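Local coordinates for protein CsuE (Acinetobacter baumannii, PDB 6FJY), which forms the adhesive tip subunit of archaic chaperone-usher Csu pili and probably mediates attachment during biofilm formation, at residues 27-32 against 106-111; 52-57 against 126-131. All coordinates share one frame; numbering follows the deposited sequence.

Interaction 1 (27-32 against 106-111); sequences SQFNSG and FYIRLP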
loop_
_atom_site.group_PDB
_atom_site.type_symbol
_atom_site.label_atom_id
_atom_site.label_comp_id
_atom_site.label_asym_id
_atom_site.label_seq_id
_atom_site.Cartn_x
_atom_site.Cartn_y
_atom_site.Cartn_z
ATOM N N SER D 27 6.280 -8.168 -13.390
ATOM C CA SER D 27 4.935 -7.660 -13.144
ATOM C C SER D 27 4.162 -7.764 -14.453
ATOM O O SER D 27 4.386 -6.984 -15.383
ATOM C CB SER D 27 4.955 -6.231 -12.612
ATOM O OG SER D 27 5.223 -6.207 -11.224
ATOM N N GLN D 28 3.253 -8.728 -14.512
ATOM C CA GLN D 28 2.557 -9.076 -15.739
ATOM C C GLN D 28 1.508 -8.031 -16.082
ATOM O O GLN D 28 0.692 -7.655 -15.236
ATOM C CB GLN D 28 1.915 -10.446 -15.583
ATOM C CG GLN D 28 0.889 -10.807 -16.616
ATOM C CD GLN D 28 0.482 -12.265 -16.494
ATOM O OE1 GLN D 28 1.092 -13.036 -15.744
ATOM N NE2 GLN D 28 -0.551 -12.650 -17.232
ATOM N N PHE D 29 1.542 -7.552 -17.323
ATOM C CA PHE D 29 0.538 -6.627 -17.824
ATOM C C PHE D 29 0.137 -7.032 -19.236
ATOM O O PHE D 29 0.846 -7.773 -19.921
ATOM C CB PHE D 29 1.039 -5.177 -17.801
ATOM C CG PHE D 29 2.030 -4.846 -18.884
ATOM C CD1 PHE D 29 3.380 -5.091 -18.710
ATOM C CD2 PHE D 29 1.615 -4.245 -20.058
ATOM C CE1 PHE D 29 4.291 -4.768 -19.696
ATOM C CE2 PHE D 29 2.519 -3.924 -21.047
ATOM C CZ PHE D 29 3.857 -4.179 -20.864
ATOM N N ASN D 30 -1.016 -6.524 -19.668
ATOM C CA ASN D 30 -1.560 -6.845 -20.982
ATOM C C ASN D 30 -0.813 -6.092 -22.074
ATOM O O ASN D 30 -0.658 -4.869 -22.014
ATOM C CB ASN D 30 -3.047 -6.526 -21.020
ATOM C CG ASN D 30 -3.795 -7.213 -19.906
ATOM O OD1 ASN D 30 -3.284 -8.154 -19.288
ATOM N ND2 ASN D 30 -5.004 -6.747 -19.630
ATOM N N SER D 31 -0.333 -6.839 -23.064
ATOM C CA SER D 31 0.530 -6.273 -24.090
ATOM C C SER D 31 -0.241 -5.441 -25.102
ATOM O O SER D 31 0.321 -4.518 -25.700
ATOM C CB SER D 31 1.261 -7.396 -24.814
ATOM O OG SER D 31 0.318 -8.225 -25.478
ATOM N N GLY D 32 -1.518 -5.767 -25.308
ATOM C CA GLY D 32 -2.343 -5.187 -26.353
ATOM C C GLY D 32 -2.981 -6.231 -27.254
ATOM O O GLY D 32 -4.033 -5.972 -27.847
ATOM N N PHE D 106 2.905 -9.137 -21.376
ATOM C CA PHE D 106 4.240 -8.578 -21.267
ATOM C C PHE D 106 4.528 -8.323 -19.792
ATOM O O PHE D 106 3.637 -8.400 -18.939
ATOM C CB PHE D 106 4.375 -7.279 -22.075
ATOM C CG PHE D 106 4.589 -7.477 -23.557
ATOM C CD1 PHE D 106 4.412 -8.713 -24.154
ATOM C CD2 PHE D 106 4.985 -6.410 -24.350
ATOM C CE1 PHE D 106 4.616 -8.876 -25.518
ATOM C CE2 PHE D 106 5.191 -6.569 -25.709
ATOM C CZ PHE D 106 5.005 -7.803 -26.295
ATOM N N TYR D 107 5.778 -7.983 -19.496
ATOM C CA TYR D 107 6.226 -7.872 -18.120
ATOM C C TYR D 107 7.006 -6.580 -17.944
ATOM O O TYR D 107 7.803 -6.199 -18.807
ATOM C CB TYR D 107 7.088 -9.089 -17.707
ATOM C CG TYR D 107 6.351 -10.413 -17.831
ATOM C CD1 TYR D 107 5.599 -10.920 -16.776
ATOM C CD2 TYR D 107 6.389 -11.147 -19.016
ATOM C CE1 TYR D 107 4.918 -12.126 -16.899
ATOM C CE2 TYR D 107 5.708 -12.353 -19.146
ATOM C CZ TYR D 107 4.979 -12.836 -18.088
ATOM O OH TYR D 107 4.304 -14.028 -18.219
ATOM N N ILE D 108 6.763 -5.912 -16.822
ATOM C CA ILE D 108 7.560 -4.775 -16.392
ATOM C C ILE D 108 8.580 -5.252 -15.365
ATOM O O ILE D 108 8.238 -5.940 -14.393
ATOM C CB ILE D 108 6.680 -3.657 -15.813
ATOM C CG1 ILE D 108 5.700 -3.145 -16.866
ATOM C CG2 ILE D 108 7.543 -2.522 -15.316
ATOM C CD1 ILE D 108 4.896 -1.946 -16.412
ATOM N N ARG D 109 9.828 -4.877 -15.580
ATOM C CA ARG D 109 10.925 -5.138 -14.657
ATOM C C ARG D 109 11.430 -3.799 -14.133
ATOM O O ARG D 109 11.941 -2.980 -14.904
ATOM C CB ARG D 109 12.050 -5.912 -15.351
ATOM C CG ARG D 109 13.181 -6.337 -14.420
ATOM C CD ARG D 109 14.243 -7.157 -15.141
ATOM N NE ARG D 109 13.749 -8.467 -15.567
ATOM C CZ ARG D 109 14.415 -9.285 -16.380
ATOM N NH1 ARG D 109 15.607 -8.936 -16.856
ATOM N NH2 ARG D 109 13.893 -10.455 -16.713
ATOM N N LEU D 110 11.281 -3.577 -12.831
ATOM C CA LEU D 110 11.917 -2.449 -12.171
ATOM C C LEU D 110 13.247 -2.903 -11.582
ATOM O O LEU D 110 13.248 -3.727 -10.652
ATOM C CB LEU D 110 11.018 -1.894 -11.087
ATOM C CG LEU D 110 9.738 -1.270 -11.632
ATOM C CD1 LEU D 110 8.849 -0.764 -10.516
ATOM C CD2 LEU D 110 10.090 -0.150 -12.569
ATOM N N PRO D 111 14.381 -2.433 -12.095
ATOM C CA PRO D 111 15.670 -2.790 -11.491
ATOM C C PRO D 111 15.761 -2.359 -10.035
ATOM O O PRO D 111 15.318 -1.272 -9.661
ATOM C CB PRO D 111 16.683 -2.034 -12.355
ATOM C CG PRO D 111 16.004 -1.894 -13.676
ATOM C CD PRO D 111 14.547 -1.746 -13.384
#

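Interaction 2 (52-57 against 126-131); sequences VEQMSN and PLKVKW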
loop_
_atom_site.group_PDB
_atom_site.type_symbol
_atom_site.label_atom_id
_atom_site.label_comp_id
_atom_site.label_asym_id
_atom_site.label_seq_id
_atom_site.Cartn_x
_atom_site.Cartn_y
_atom_site.Cartn_z
ATOM N N VAL D 52 7.561 -3.087 -31.991
ATOM C CA VAL D 52 7.355 -2.001 -31.041
ATOM C C VAL D 52 7.428 -0.676 -31.789
ATOM O O VAL D 52 8.459 -0.338 -32.378
ATOM C CB VAL D 52 8.381 -2.055 -29.908
ATOM C CG1 VAL D 52 8.037 -1.023 -28.851
ATOM C CG2 VAL D 52 8.413 -3.438 -29.323
ATOM N N GLU D 53 6.327 0.069 -31.788
ATOM C CA GLU D 53 6.312 1.400 -32.406
ATOM C C GLU D 53 6.782 2.427 -31.380
ATOM O O GLU D 53 7.879 2.977 -31.497
ATOM C CB GLU D 53 4.920 1.740 -32.951
ATOM C CG GLU D 53 4.593 1.154 -34.317
ATOM C CD GLU D 53 3.345 1.786 -34.931
ATOM O OE1 GLU D 53 2.562 2.402 -34.178
ATOM O OE2 GLU D 53 3.144 1.679 -36.159
ATOM N N GLN D 54 5.958 2.682 -30.363
ATOM C CA GLN D 54 6.296 3.604 -29.289
ATOM C C GLN D 54 6.551 2.829 -28.007
ATOM O O GLN D 54 5.812 1.897 -27.669
ATOM C CB GLN D 54 5.189 4.634 -29.060
ATOM C CG GLN D 54 5.115 5.701 -30.134
ATOM C CD GLN D 54 4.312 6.914 -29.705
ATOM O OE1 GLN D 54 3.308 6.793 -29.004
ATOM N NE2 GLN D 54 4.763 8.095 -30.117
ATOM N N MET D 55 7.600 3.224 -27.296
ATOM C CA MET D 55 7.964 2.580 -26.043
ATOM C C MET D 55 8.710 3.599 -25.198
ATOM O O MET D 55 9.212 4.604 -25.706
ATOM C CB MET D 55 8.827 1.336 -26.287
ATOM C CG MET D 55 8.848 0.319 -25.159
ATOM S SD MET D 55 10.153 -0.881 -25.418
ATOM C CE MET D 55 11.512 0.226 -25.698
ATOM N N SER D 56 8.771 3.327 -23.896
ATOM C CA SER D 56 9.569 4.140 -22.989
ATOM C C SER D 56 9.873 3.308 -21.758
ATOM O O SER D 56 8.957 2.753 -21.145
ATOM C CB SER D 56 8.844 5.438 -22.596
ATOM O OG SER D 56 9.709 6.312 -21.880
ATOM N N ASN D 57 11.154 3.206 -21.418
ATOM C CA ASN D 57 11.579 2.597 -20.168
ATOM C C ASN D 57 11.575 3.592 -19.018
ATOM O O ASN D 57 11.904 3.215 -17.890
ATOM C CB ASN D 57 12.973 1.981 -20.324
ATOM C CG ASN D 57 13.008 0.849 -21.343
ATOM O OD1 ASN D 57 12.503 -0.247 -21.095
ATOM N ND2 ASN D 57 13.619 1.108 -22.491
ATOM N N PRO D 126 3.467 6.005 -24.576
ATOM C CA PRO D 126 2.622 4.812 -24.498
ATOM C C PRO D 126 3.251 3.642 -25.239
ATOM O O PRO D 126 4.178 3.779 -26.039
ATOM C CB PRO D 126 1.314 5.260 -25.149
ATOM C CG PRO D 126 1.709 6.402 -26.036
ATOM C CD PRO D 126 2.839 7.092 -25.349
ATOM N N LEU D 127 2.730 2.458 -24.932
ATOM C CA LEU D 127 3.145 1.225 -25.589
ATOM C C LEU D 127 2.305 1.027 -26.850
ATOM O O LEU D 127 1.100 0.764 -26.770
ATOM C CB LEU D 127 2.985 0.051 -24.638
ATOM C CG LEU D 127 4.055 -1.036 -24.595
ATOM C CD1 LEU D 127 3.425 -2.341 -24.069
ATOM C CD2 LEU D 127 4.714 -1.233 -25.933
ATOM N N LYS D 128 2.946 1.148 -28.011
ATOM C CA LYS D 128 2.309 0.936 -29.303
ATOM C C LYS D 128 3.009 -0.219 -29.997
ATOM O O LYS D 128 4.217 -0.156 -30.256
ATOM C CB LYS D 128 2.367 2.199 -30.167
ATOM C CG LYS D 128 1.495 3.337 -29.656
ATOM C CD LYS D 128 1.535 4.538 -30.592
ATOM C CE LYS D 128 0.964 4.207 -31.962
ATOM N NZ LYS D 128 1.106 5.347 -32.922
ATOM N N VAL D 129 2.259 -1.265 -30.301
ATOM C CA VAL D 129 2.817 -2.456 -30.921
ATOM C C VAL D 129 2.015 -2.789 -32.171
ATOM O O VAL D 129 0.778 -2.757 -32.163
ATOM C CB VAL D 129 2.836 -3.657 -29.948
ATOM C CG1 VAL D 129 3.470 -4.868 -30.607
ATOM C CG2 VAL D 129 3.596 -3.301 -28.681
ATOM N N LYS D 130 2.727 -3.103 -33.246
ATOM C CA LYS D 130 2.131 -3.646 -34.451
ATOM C C LYS D 130 2.273 -5.158 -34.396
ATOM O O LYS D 130 3.389 -5.676 -34.265
ATOM C CB LYS D 130 2.792 -3.076 -35.707
ATOM C CG LYS D 130 2.040 -3.393 -37.000
ATOM C CD LYS D 130 2.622 -2.608 -38.184
ATOM C CE LYS D 130 2.463 -1.103 -38.015
ATOM N NZ LYS D 130 1.092 -0.632 -38.387
ATOM N N TRP D 131 1.143 -5.854 -34.486
ATOM C CA TRP D 131 1.077 -7.303 -34.412
ATOM C C TRP D 131 0.738 -7.884 -35.777
ATOM O O TRP D 131 -0.105 -7.348 -36.503
ATOM C CB TRP D 131 0.021 -7.750 -33.401
ATOM C CG TRP D 131 0.125 -7.067 -32.080
ATOM C CD1 TRP D 131 -0.429 -5.877 -31.729
ATOM C CD2 TRP D 131 0.824 -7.542 -30.929
ATOM N NE1 TRP D 131 -0.118 -5.574 -30.430
ATOM C CE2 TRP D 131 0.650 -6.585 -29.912
ATOM C CE3 TRP D 131 1.574 -8.691 -30.656
ATOM C CZ2 TRP D 131 1.206 -6.738 -28.642
ATOM C CZ3 TRP D 131 2.122 -8.840 -29.392
ATOM C CH2 TRP D 131 1.939 -7.869 -28.406
#

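Interaction 1 (27-32 against 106-111)
Ser-27 and Ile-108 exchange a closed pair of backbone hydrogen bonds. Ser-27 N donates to Ile-108 O over 3.1 Å, and Ile-108 N returns to Ser-27 O over 3.0 Å. Two residues on, Phe-29 and Phe-106 repeat the exchange. The bond from Phe-29 N to Phe-106 O is short at 2.8 Å and almost straight, 177° at the hydrogen. Phe-106 N donates to Phe-29 O over 2.9 Å, in a more bent bond of 151°. These four bonds satisfy both N-H groups and both carbonyls of each pair. Ser-27 O and Phe-106 O each take a further CA-H contact, from Tyr-107 CA and Gln-28 CA respectively. The Gln-28/Tyr-107 pair between them is non-hydrogen-bonded. The backbone of Tyr-107 bonds instead to Leu-73 of the neighbouring strand.

On the face that carries Phe-29, Phe-106 and Ile-108 the buried side chains close up. Phe-29 has CG between its backbone N and carbonyl carbon (chi1 75°), which swings the ring against the opposite strand. One face of the ring is covered by Phe-106 CA. Its CZ meets Phe-106 CB at 3.4 Å, and its CD1 meets Ile-108 CG1 at 3.5 Å. The Phe-106 ring has Ser-31 CB over one face, 3.5 Å from the centroid, a CH-pi contact. Ser-31 OG hydrogen-bonds to Leu-104 O, and weakly with Leu-33 N. On the other side of the sheet, Gln-28 CB lies against Tyr-107 CE1 at 3.7 Å, the two side chains pointing the same way.

Leu-173 of strand 167-184 packs on both Phe-29 and Ile-108. The arrangement is a regular antiparallel pairing, with one side turned into the hydrophobic core of an Ig-like beta sandwich.

Interaction 2 (52-57 against 126-131)
The carboxylate of Glu-53 reaches a different lysine with each oxygen. OE1 forms a salt bridge to Lys-128 NZ at 3.5 Å, and OE2 forms a long one to Lys-130 NZ at 3.8 Å. The amide of Gln-54 uses its oxygen against carbon: OE1 touches Lys-128 CD at 3.3 Å and Pro-126 CG at 3.4 Å. Within segment 126-131, Val-129 CG1 covers one face of the Trp-131 indole toward its rim, while the indole NE1 bonds to Ser-169 OG.

Glu-53, Gln-54 and Lys-128 share the polar side of the sheet. Lys-128 runs beside Gln-54 in the same direction, then bends at chi3 (63°), and its end meets the carboxylate. The stronger partner of Lys-130 NZ is Asp-168, with which it forms a salt bridge. The two lysines probably favour the charged form of Glu-53.

The backbone explains why two neighbouring side chains share this side. Lys-128 O accepts a bond from Glu-53 N that is modelled rather short, 2.6 Å, and also takes a weak bond from Gln-54 N at 3.3 Å. In return, Lys-128 N donates to Gln-54 O over 3.0 Å, nearly straight at 171°. That same carbonyl also receives Leu-127 CA-H. Glu-53 departs from the extended conformation, with psi -70°, which accommodates the extra residue.

On the buried side, Val-52 CG1 and Met-55 CG make looser apolar contacts with Leu-127 CD2. Ile-80 lies on both Val-52 and Met-55. The other edge of segment 126-131 pairs with strand 167-184, through Leu-127 to Gly-171 and Val-129 to Ser-169. Two residues facing one across an antiparallel pair is a classic beta bulge, here where strand 47-54 pairs with strand 119-136 in the Ig-like sandwich.

In the fold
The two contacts have centres about 13 Å apart, and their buried sides meet. Phe-29 CE2 of interaction 1 packs on Leu-127 CD1 of interaction 2 at 3.5 Å. The Trp-131 ring reaches the end of interaction 1 where Ser-31 meets Phe-106: its CH2 lies 3.4 Å from Ser-31 OG and 3.7 Å from Phe-106 CZ. Other residues join both contacts. Leu-173 touches Phe-29, Ile-108 and Leu-127, and Tyr-50 touches Phe-106 and Val-129. Along the chain the segments alternate, 27-32, 52-57, 106-111, 126-131, so the pairings interleave. No other protein chain of the assembly touches either contact.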